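Local coordinates for copper homeostasis operon regulatory protein (Thermus thermophilus, PDB 3AAI) that probably binds operator DNA as a CsoR-family transcriptional repressor of copper-homeostasis genes, letting go when it senses copper, at residues A[13-18]-A[59-64]; A[24-29]-A[49-54]; A[31-36]-A[41-46]. One frame throughout, in Å; residues are numbered along the deposited sequence.

Contact 1 (A[13-18]-A[59-64]); sequences REEARR and GEMVLR
The selenium of Met61, a selenomethionine, lies against the aliphatic part of an acidic residue, Glu15, where the two long helices of the CsoR subunit draw together. These helices, 10-34 and 41-69, form an antiparallel hairpin that pairs with a second subunit in the four-helix bundle of this family. Across the contact the two side chains cross at about a right angle. Met61 SE stands 3.8 Å from Glu15 CB and 3.5 Å from Glu15 CG; the approach of the terminal methyl CE to CG is too short to be trusted. With CG opposite the backbone N (chi1 159°) and chi2 extended, Met61 carries SE out to these two carbons of Glu15, and the bend at chi3 turns only the methyl. Glu15 bends at chi2 (56°) and turns its carboxylate away from the selenium, so that methylene groups rather than charge meet it. The backbones approach nearest at Ala16 and Val62, their CA atoms 7.8 Å apart. Ala16 CB points toward the other helix but stays 4.7 Å from Val62 CG2, so this pair is loose. Val12, one turn earlier, also touches Met61 and Val62. Leu34 of the second subunit packs on Ala16, and Arg17 forms a salt bridge with Glu35 of that subunit. Glu60 is paired with Lys92 of a third subunit, and its OE2 also meets the guanidinium edge of Arg64, in plane, through a long 3.7 Å approach to Arg64 NH2.

Contact 2 (A[24-29]-A[49-54]); sequences KGHLEG and KAVEGA
Helix segments 24-29 and 49-54 run nearly antiparallel, at 167° with axes 9.9 Å apart, and come nearest at His26 and Val51. Their meeting is a CH-pi contact: Val51 CG2 sits over one face of the His26 imidazole, 3.6 Å from the ring centroid and 16° off its normal. The methyl lies toward the CG and ND1 part of the ring, with CG2 3.5 Å from His26 CG. With its CG opposite the backbone N (chi1 -164°), His26 reaches toward helix 41-69, and the two side chains slide past each other in opposite directions. Ala50 adds its methyl obliquely, CB being 3.7 Å from His26 CE1. The second branch of Val51 works deeper in the hairpin, where CG1 meets Leu27 CD1 at 4.2 Å; Leu27 in turn packs on Leu55 of the second subunit. The polar end of the ring is held too, since His26 NE2 is hydrogen-bonded to Gln47 OE1 of the same chain. Replacing His26 by alanine removes the ring, and Val51 CG2 would probably lose the face beneath it and Gln47 OE1 its NE2 partner. The imidazole is thus used in two ways at once, a face given to a hydrocarbon and a nitrogen to an amide oxygen, which probably limits the turning of this partly exposed ring.

Contact 3 (A[31-36]-A[41-46]); sequences LRMLED and CVDVLK
Leu45 N donates to Cys41 O over 2.9 Å in the first turn of helix 41-69, the turn that presents Asp43 and Val44 to Met33 of the preceding helix. Across the segments themselves the sound contact is apolar. Met33, a selenomethionine, leaves helix 10-34 with CG opposite the carbonyl carbon (chi1 -68°), runs extended through chi2, and bends at its last torsion to bring its methyl to the valine: CE is 3.9 Å from Val44 CG2. That branch of Val44 lies beside its own backbone N, the side from which the methyl arrives. Deeper in, Leu34 CD2 comes within 4.7 Å of Val44 CG2, a looser neighbour. Asp43 crosses Met33 at about a right angle, but CE is modelled too close to its carboxylate for the distance to mean anything. The hairpin turn follows directly, with Asp36 OD2 hydrogen-bonded to Lys38 N at the short strand 38-39. Leu31 and Leu34 rest on Leu20 of the second subunit. Cys41 packs on His66 of that subunit, consistent with the copper site of CsoR relatives at the dimer interface, so the contact sits where the turn end of helices 10-34 and 41-69 meets the partner's hairpin.

All three contacts join the same two helices, 10-34 and 41-69, and are spaced along one antiparallel hairpin like rungs of a ladder. Along the chain contact 3 lies innermost, beside the turn, then contact 2, with contact 1 outermost toward the open end. The centres of contacts 2 and 3 are about 11 Å apart on the same side of the chain's centre; contact 1 lies on the opposite side, about 16 Å from contact 2 and 27 Å from contact 3. Each also touches the second subunit, so the hairpin meets its partner at all three levels, and a salt bridge ties contact 1 to the partner's contact 3.

Contact 1 (A[13-18]-A[59-64])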
loop_
_atom_site.group_PDB
_atom_site.type_symbol
_atom_site.label_atom_id
_atom_site.label_comp_id
_atom_site.label_asym_id
_atom_site.label_seq_id
_atom_site.Cartn_x
_atom_site.Cartn_y
_atom_site.Cartn_z
ATOM N N ARG A 13 -1.237 8.877 -23.491
ATOM C CA ARG A 13 0.193 9.148 -23.383
ATOM C C ARG A 13 0.397 10.640 -23.140
ATOM O O ARG A 13 1.212 11.039 -22.303
ATOM C CB ARG A 13 0.938 8.755 -24.662
ATOM C CG ARG A 13 1.100 7.264 -24.883
ATOM C CD ARG A 13 2.034 6.988 -26.059
ATOM N NE ARG A 13 1.520 7.517 -27.320
ATOM C CZ ARG A 13 2.107 8.479 -28.027
ATOM N NH1 ARG A 13 1.562 8.890 -29.164
ATOM N NH2 ARG A 13 3.236 9.030 -27.602
ATOM N N GLU A 14 -0.351 11.454 -23.883
ATOM C CA GLU A 14 -0.265 12.906 -23.775
ATOM C C GLU A 14 -0.652 13.407 -22.394
ATOM O O GLU A 14 0.073 14.197 -21.793
ATOM C CB GLU A 14 -1.158 13.576 -24.827
ATOM C CG GLU A 14 -0.717 13.336 -26.263
ATOM C CD GLU A 14 -1.543 14.123 -27.266
ATOM O OE1 GLU A 14 -1.287 13.985 -28.482
ATOM O OE2 GLU A 14 -2.443 14.879 -26.838
ATOM N N GLU A 15 -1.796 12.953 -21.894
ATOM C CA GLU A 15 -2.251 13.372 -20.573
ATOM C C GLU A 15 -1.265 12.882 -19.514
ATOM O O GLU A 15 -0.968 13.595 -18.552
ATOM C CB GLU A 15 -3.654 12.819 -20.294
ATOM C CG GLU A 15 -4.265 13.248 -18.966
ATOM C CD GLU A 15 -4.334 14.757 -18.794
ATOM O OE1 GLU A 15 -4.206 15.480 -19.802
ATOM O OE2 GLU A 15 -4.526 15.218 -17.651
ATOM N N ALA A 16 -0.752 11.669 -19.704
ATOM C CA ALA A 16 0.209 11.088 -18.773
ATOM C C ALA A 16 1.493 11.918 -18.721
ATOM O O ALA A 16 2.054 12.121 -17.655
ATOM C CB ALA A 16 0.529 9.650 -19.170
ATOM N N ARG A 17 1.953 12.406 -19.869
ATOM C CA ARG A 17 3.172 13.208 -19.891
ATOM C C ARG A 17 2.985 14.516 -19.138
ATOM O O ARG A 17 3.860 14.947 -18.387
ATOM C CB ARG A 17 3.604 13.531 -21.322
ATOM C CG ARG A 17 4.102 12.353 -22.135
ATOM C CD ARG A 17 5.016 12.846 -23.241
ATOM N NE ARG A 17 6.269 13.356 -22.686
ATOM C CZ ARG A 17 7.100 14.178 -23.321
ATOM N NH1 ARG A 17 6.814 14.601 -24.548
ATOM N NH2 ARG A 17 8.223 14.569 -22.731
ATOM N N ARG A 18 1.842 15.152 -19.356
ATOM C CA ARG A 18 1.552 16.410 -18.703
ATOM C C ARG A 18 1.479 16.215 -17.197
ATOM O O ARG A 18 2.051 16.992 -16.436
ATOM C CB ARG A 18 0.242 16.984 -19.245
ATOM C CG ARG A 18 0.307 17.231 -20.753
ATOM C CD ARG A 18 -0.837 18.091 -21.265
ATOM N NE ARG A 18 -0.843 19.416 -20.650
ATOM C CZ ARG A 18 -1.565 20.442 -21.091
ATOM N NH1 ARG A 18 -1.511 21.611 -20.465
ATOM N NH2 ARG A 18 -2.332 20.304 -22.164
ATOM N N GLY A 59 -1.152 6.215 -12.962
ATOM C CA GLY A 59 -1.209 4.773 -13.128
ATOM C C GLY A 59 -2.659 4.341 -13.266
ATOM O O GLY A 59 -2.982 3.426 -14.026
ATOM N N GLU A 60 -3.535 5.014 -12.526
ATOM C CA GLU A 60 -4.962 4.722 -12.555
ATOM C C GLU A 60 -5.533 4.980 -13.940
ATOM O O GLU A 60 -6.289 4.171 -14.476
ATOM C CB GLU A 60 -5.692 5.600 -11.540
ATOM C CG GLU A 60 -7.143 5.217 -11.324
ATOM C CD GLU A 60 -7.839 6.106 -10.313
ATOM O OE1 GLU A 60 -7.199 6.463 -9.302
ATOM O OE2 GLU A 60 -9.025 6.436 -10.524
HETATM N N MSE A 61 -5.176 6.126 -14.510
HETATM C CA MSE A 61 -5.648 6.499 -15.835
HETATM C C MSE A 61 -5.185 5.500 -16.889
HETATM O O MSE A 61 -5.970 5.056 -17.724
HETATM C CB MSE A 61 -5.134 7.888 -16.189
HETATM C CG MSE A 61 -5.126 8.187 -17.675
HETATM SE SE MSE A 61 -4.418 9.934 -17.990
HETATM C CE MSE A 61 -6.096 10.887 -17.966
ATOM N N VAL A 62 -3.901 5.162 -16.850
ATOM C CA VAL A 62 -3.334 4.215 -17.799
ATOM C C VAL A 62 -3.983 2.839 -17.638
ATOM O O VAL A 62 -4.321 2.197 -18.628
ATOM C CB VAL A 62 -1.798 4.115 -17.626
ATOM C CG1 VAL A 62 -1.221 3.050 -18.563
ATOM C CG2 VAL A 62 -1.163 5.472 -17.934
ATOM N N LEU A 63 -4.174 2.391 -16.398
ATOM C CA LEU A 63 -4.806 1.093 -16.170
ATOM C C LEU A 63 -6.215 1.076 -16.767
ATOM O O LEU A 63 -6.568 0.169 -17.522
ATOM C CB LEU A 63 -4.888 0.781 -14.671
ATOM C CG LEU A 63 -5.694 -0.470 -14.299
ATOM C CD1 LEU A 63 -5.070 -1.700 -14.946
ATOM C CD2 LEU A 63 -5.734 -0.629 -12.785
ATOM N N ARG A 64 -7.007 2.089 -16.424
ATOM C CA ARG A 64 -8.382 2.213 -16.905
ATOM C C ARG A 64 -8.479 2.073 -18.429
ATOM O O ARG A 64 -9.257 1.263 -18.932
ATOM C CB ARG A 64 -8.964 3.561 -16.451
ATOM C CG ARG A 64 -10.458 3.734 -16.690
ATOM C CD ARG A 64 -10.933 5.108 -16.227
ATOM N NE ARG A 64 -10.891 5.258 -14.773
ATOM C CZ ARG A 64 -11.874 4.894 -13.955
ATOM N NH1 ARG A 64 -12.988 4.361 -14.443
ATOM N NH2 ARG A 64 -11.741 5.051 -12.646
#

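Contact 2 (A[24-29]-A[49-54])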
loop_
_atom_site.group_PDB
_atom_site.type_symbol
_atom_site.label_atom_id
_atom_site.label_comp_id
_atom_site.label_asym_id
_atom_site.label_seq_id
_atom_site.Cartn_x
_atom_site.Cartn_y
_atom_site.Cartn_z
ATOM N N LYS A 24 7.103 15.520 -11.664
ATOM C CA LYS A 24 8.557 15.692 -11.643
ATOM C C LYS A 24 8.919 17.068 -11.067
ATOM O O LYS A 24 9.861 17.201 -10.284
ATOM C CB LYS A 24 9.128 15.548 -13.056
ATOM C CG LYS A 24 10.548 16.064 -13.200
ATOM C CD LYS A 24 10.962 16.125 -14.653
ATOM C CE LYS A 24 12.111 17.092 -14.856
ATOM N NZ LYS A 24 11.708 18.492 -14.551
ATOM N N GLY A 25 8.172 18.093 -11.460
ATOM C CA GLY A 25 8.423 19.424 -10.925
ATOM C C GLY A 25 8.230 19.414 -9.411
ATOM O O GLY A 25 8.986 20.038 -8.670
ATOM N N HIS A 26 7.206 18.700 -8.951
ATOM C CA HIS A 26 6.915 18.581 -7.520
ATOM C C HIS A 26 8.078 17.852 -6.843
ATOM O O HIS A 26 8.536 18.234 -5.762
ATOM C CB HIS A 26 5.619 17.784 -7.323
ATOM C CG HIS A 26 5.016 17.916 -5.957
ATOM N ND1 HIS A 26 3.725 17.521 -5.676
ATOM C CD2 HIS A 26 5.524 18.394 -4.796
ATOM C CE1 HIS A 26 3.464 17.750 -4.401
ATOM N NE2 HIS A 26 4.539 18.280 -3.845
ATOM N N LEU A 27 8.567 16.804 -7.498
ATOM C CA LEU A 27 9.669 16.018 -6.962
ATOM C C LEU A 27 10.911 16.880 -6.736
ATOM O O LEU A 27 11.611 16.719 -5.732
ATOM C CB LEU A 27 9.989 14.855 -7.912
ATOM C CG LEU A 27 10.729 13.648 -7.331
ATOM C CD1 LEU A 27 10.069 13.220 -6.021
ATOM C CD2 LEU A 27 10.699 12.493 -8.349
ATOM N N GLU A 28 11.187 17.800 -7.656
ATOM C CA GLU A 28 12.344 18.680 -7.504
ATOM C C GLU A 28 12.160 19.608 -6.306
ATOM O O GLU A 28 13.135 20.063 -5.703
ATOM C CB GLU A 28 12.561 19.522 -8.762
ATOM C CG GLU A 28 12.857 18.708 -9.991
ATOM C CD GLU A 28 13.322 19.562 -11.148
ATOM O OE1 GLU A 28 14.341 20.268 -10.986
ATOM O OE2 GLU A 28 12.669 19.524 -12.214
ATOM N N GLY A 29 10.906 19.903 -5.977
ATOM C CA GLY A 29 10.638 20.751 -4.830
ATOM C C GLY A 29 11.041 20.034 -3.552
ATOM O O GLY A 29 11.537 20.651 -2.613
ATOM N N LYS A 49 4.055 11.948 -0.030
ATOM C CA LYS A 49 2.783 11.262 -0.179
ATOM C C LYS A 49 1.953 11.921 -1.267
ATOM O O LYS A 49 1.179 11.253 -1.958
ATOM C CB LYS A 49 2.013 11.249 1.147
ATOM C CG LYS A 49 2.633 10.346 2.205
ATOM C CD LYS A 49 2.714 8.901 1.717
ATOM C CE LYS A 49 3.596 8.046 2.617
ATOM N NZ LYS A 49 3.073 7.954 4.008
ATOM N N ALA A 50 2.115 13.234 -1.414
ATOM C CA ALA A 50 1.390 13.990 -2.425
ATOM C C ALA A 50 1.897 13.575 -3.810
ATOM O O ALA A 50 1.107 13.348 -4.726
ATOM C CB ALA A 50 1.592 15.510 -2.203
ATOM N N VAL A 51 3.213 13.484 -3.960
ATOM C CA VAL A 51 3.798 13.070 -5.228
ATOM C C VAL A 51 3.387 11.630 -5.524
ATOM O O VAL A 51 3.066 11.291 -6.666
ATOM C CB VAL A 51 5.339 13.179 -5.202
ATOM C CG1 VAL A 51 5.940 12.566 -6.470
ATOM C CG2 VAL A 51 5.743 14.648 -5.105
ATOM N N GLU A 52 3.384 10.790 -4.494
ATOM C CA GLU A 52 2.988 9.396 -4.673
ATOM C C GLU A 52 1.548 9.339 -5.164
ATOM O O GLU A 52 1.198 8.495 -5.989
ATOM C CB GLU A 52 3.118 8.617 -3.358
ATOM C CG GLU A 52 4.533 8.600 -2.803
ATOM C CD GLU A 52 4.692 7.693 -1.596
ATOM O OE1 GLU A 52 3.890 7.805 -0.644
ATOM O OE2 GLU A 52 5.632 6.872 -1.599
ATOM N N GLY A 53 0.716 10.254 -4.665
ATOM C CA GLY A 53 -0.678 10.298 -5.081
ATOM C C GLY A 53 -0.834 10.694 -6.543
ATOM O O GLY A 53 -1.674 10.147 -7.260
ATOM N N ALA A 54 -0.030 11.651 -6.995
ATOM C CA ALA A 54 -0.102 12.089 -8.380
ATOM C C ALA A 54 0.318 10.944 -9.314
ATOM O O ALA A 54 -0.249 10.770 -10.391
ATOM C CB ALA A 54 0.793 13.311 -8.589
#

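Contact 3 (A[31-36]-A[41-46])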
loop_
_atom_site.group_PDB
_atom_site.type_symbol
_atom_site.label_atom_id
_atom_site.label_comp_id
_atom_site.label_asym_id
_atom_site.label_seq_id
_atom_site.Cartn_x
_atom_site.Cartn_y
_atom_site.Cartn_z
ATOM N N LEU A 31 13.346 17.859 -3.392
ATOM C CA LEU A 31 14.793 17.858 -3.492
ATOM C C LEU A 31 15.355 19.150 -2.915
ATOM O O LEU A 31 16.353 19.127 -2.196
ATOM C CB LEU A 31 15.218 17.726 -4.954
ATOM C CG LEU A 31 15.364 16.308 -5.501
ATOM C CD1 LEU A 31 15.581 16.360 -7.003
ATOM C CD2 LEU A 31 16.546 15.627 -4.811
ATOM N N ARG A 32 14.716 20.278 -3.227
ATOM C CA ARG A 32 15.182 21.569 -2.719
ATOM C C ARG A 32 15.008 21.636 -1.202
ATOM O O ARG A 32 15.858 22.175 -0.495
ATOM C CB ARG A 32 14.418 22.733 -3.364
ATOM C CG ARG A 32 15.188 24.051 -3.322
ATOM C CD ARG A 32 14.408 25.201 -3.932
ATOM N NE ARG A 32 13.568 25.850 -2.938
ATOM C CZ ARG A 32 13.935 26.912 -2.233
ATOM N NH1 ARG A 32 15.128 27.460 -2.421
ATOM N NH2 ARG A 32 13.117 27.409 -1.320
HETATM N N MSE A 33 13.899 21.092 -0.711
HETATM C CA MSE A 33 13.620 21.073 0.720
HETATM C C MSE A 33 14.735 20.341 1.468
HETATM O O MSE A 33 15.199 20.798 2.509
HETATM C CB MSE A 33 12.291 20.369 0.994
HETATM C CG MSE A 33 11.070 21.128 0.492
HETATM SE SE MSE A 33 9.447 20.104 0.690
HETATM C CE MSE A 33 9.076 20.485 2.555
ATOM N N LEU A 34 15.154 19.202 0.930
ATOM C CA LEU A 34 16.211 18.415 1.549
ATOM C C LEU A 34 17.579 19.066 1.417
ATOM O O LEU A 34 18.418 18.925 2.303
ATOM C CB LEU A 34 16.242 17.003 0.954
ATOM C CG LEU A 34 15.069 16.129 1.410
ATOM C CD1 LEU A 34 15.032 14.845 0.620
ATOM C CD2 LEU A 34 15.202 15.846 2.896
ATOM N N GLU A 35 17.805 19.789 0.326
ATOM C CA GLU A 35 19.090 20.448 0.130
ATOM C C GLU A 35 19.219 21.621 1.086
ATOM O O GLU A 35 20.174 22.390 1.028
ATOM C CB GLU A 35 19.239 20.911 -1.319
ATOM C CG GLU A 35 19.179 19.756 -2.309
ATOM C CD GLU A 35 19.360 20.198 -3.748
ATOM O OE1 GLU A 35 18.682 21.158 -4.162
ATOM O OE2 GLU A 35 20.171 19.579 -4.466
ATOM N N ASP A 36 18.234 21.751 1.964
ATOM C CA ASP A 36 18.236 22.799 2.969
ATOM C C ASP A 36 18.665 22.125 4.267
ATOM O O ASP A 36 18.158 21.063 4.620
ATOM C CB ASP A 36 16.836 23.395 3.117
ATOM C CG ASP A 36 16.758 24.441 4.213
ATOM O OD1 ASP A 36 15.679 25.049 4.375
ATOM O OD2 ASP A 36 17.772 24.653 4.915
ATOM N N CYS A 41 10.495 17.595 8.630
ATOM C CA CYS A 41 10.200 16.188 8.357
ATOM C C CYS A 41 8.760 15.885 7.976
ATOM O O CYS A 41 8.509 15.193 6.993
ATOM C CB CYS A 41 10.586 15.328 9.560
ATOM S SG CYS A 41 12.356 15.182 9.799
ATOM N N VAL A 42 7.819 16.398 8.759
ATOM C CA VAL A 42 6.412 16.162 8.498
ATOM C C VAL A 42 5.960 16.726 7.155
ATOM O O VAL A 42 5.158 16.102 6.459
ATOM C CB VAL A 42 5.529 16.755 9.619
ATOM C CG1 VAL A 42 4.059 16.544 9.291
ATOM C CG2 VAL A 42 5.865 16.093 10.943
ATOM N N ASP A 43 6.464 17.901 6.788
ATOM C CA ASP A 43 6.077 18.493 5.510
ATOM C C ASP A 43 6.676 17.664 4.382
ATOM O O ASP A 43 6.036 17.440 3.358
ATOM C CB ASP A 43 6.548 19.950 5.401
ATOM C CG ASP A 43 5.941 20.674 4.190
ATOM O OD1 ASP A 43 4.736 20.479 3.917
ATOM O OD2 ASP A 43 6.655 21.445 3.516
ATOM N N VAL A 44 7.907 17.209 4.577
ATOM C CA VAL A 44 8.564 16.385 3.574
ATOM C C VAL A 44 7.786 15.083 3.386
ATOM O O VAL A 44 7.614 14.616 2.256
ATOM C CB VAL A 44 10.026 16.064 3.968
ATOM C CG1 VAL A 44 10.595 14.975 3.053
ATOM C CG2 VAL A 44 10.873 17.313 3.836
ATOM N N LEU A 45 7.313 14.495 4.486
ATOM C CA LEU A 45 6.540 13.255 4.395
ATOM C C LEU A 45 5.252 13.521 3.629
ATOM O O LEU A 45 4.828 12.711 2.799
ATOM C CB LEU A 45 6.210 12.703 5.786
ATOM C CG LEU A 45 7.398 12.180 6.601
ATOM C CD1 LEU A 45 6.894 11.635 7.938
ATOM C CD2 LEU A 45 8.136 11.094 5.812
ATOM N N LYS A 46 4.635 14.666 3.902
ATOM C CA LYS A 46 3.404 15.039 3.213
ATOM C C LYS A 46 3.634 15.304 1.730
ATOM O O LYS A 46 2.808 14.934 0.894
ATOM C CB LYS A 46 2.778 16.276 3.857
ATOM C CG LYS A 46 2.093 15.994 5.190
ATOM C CD LYS A 46 1.309 17.205 5.665
ATOM C CE LYS A 46 0.618 16.931 6.985
ATOM N NZ LYS A 46 -0.118 18.130 7.466
#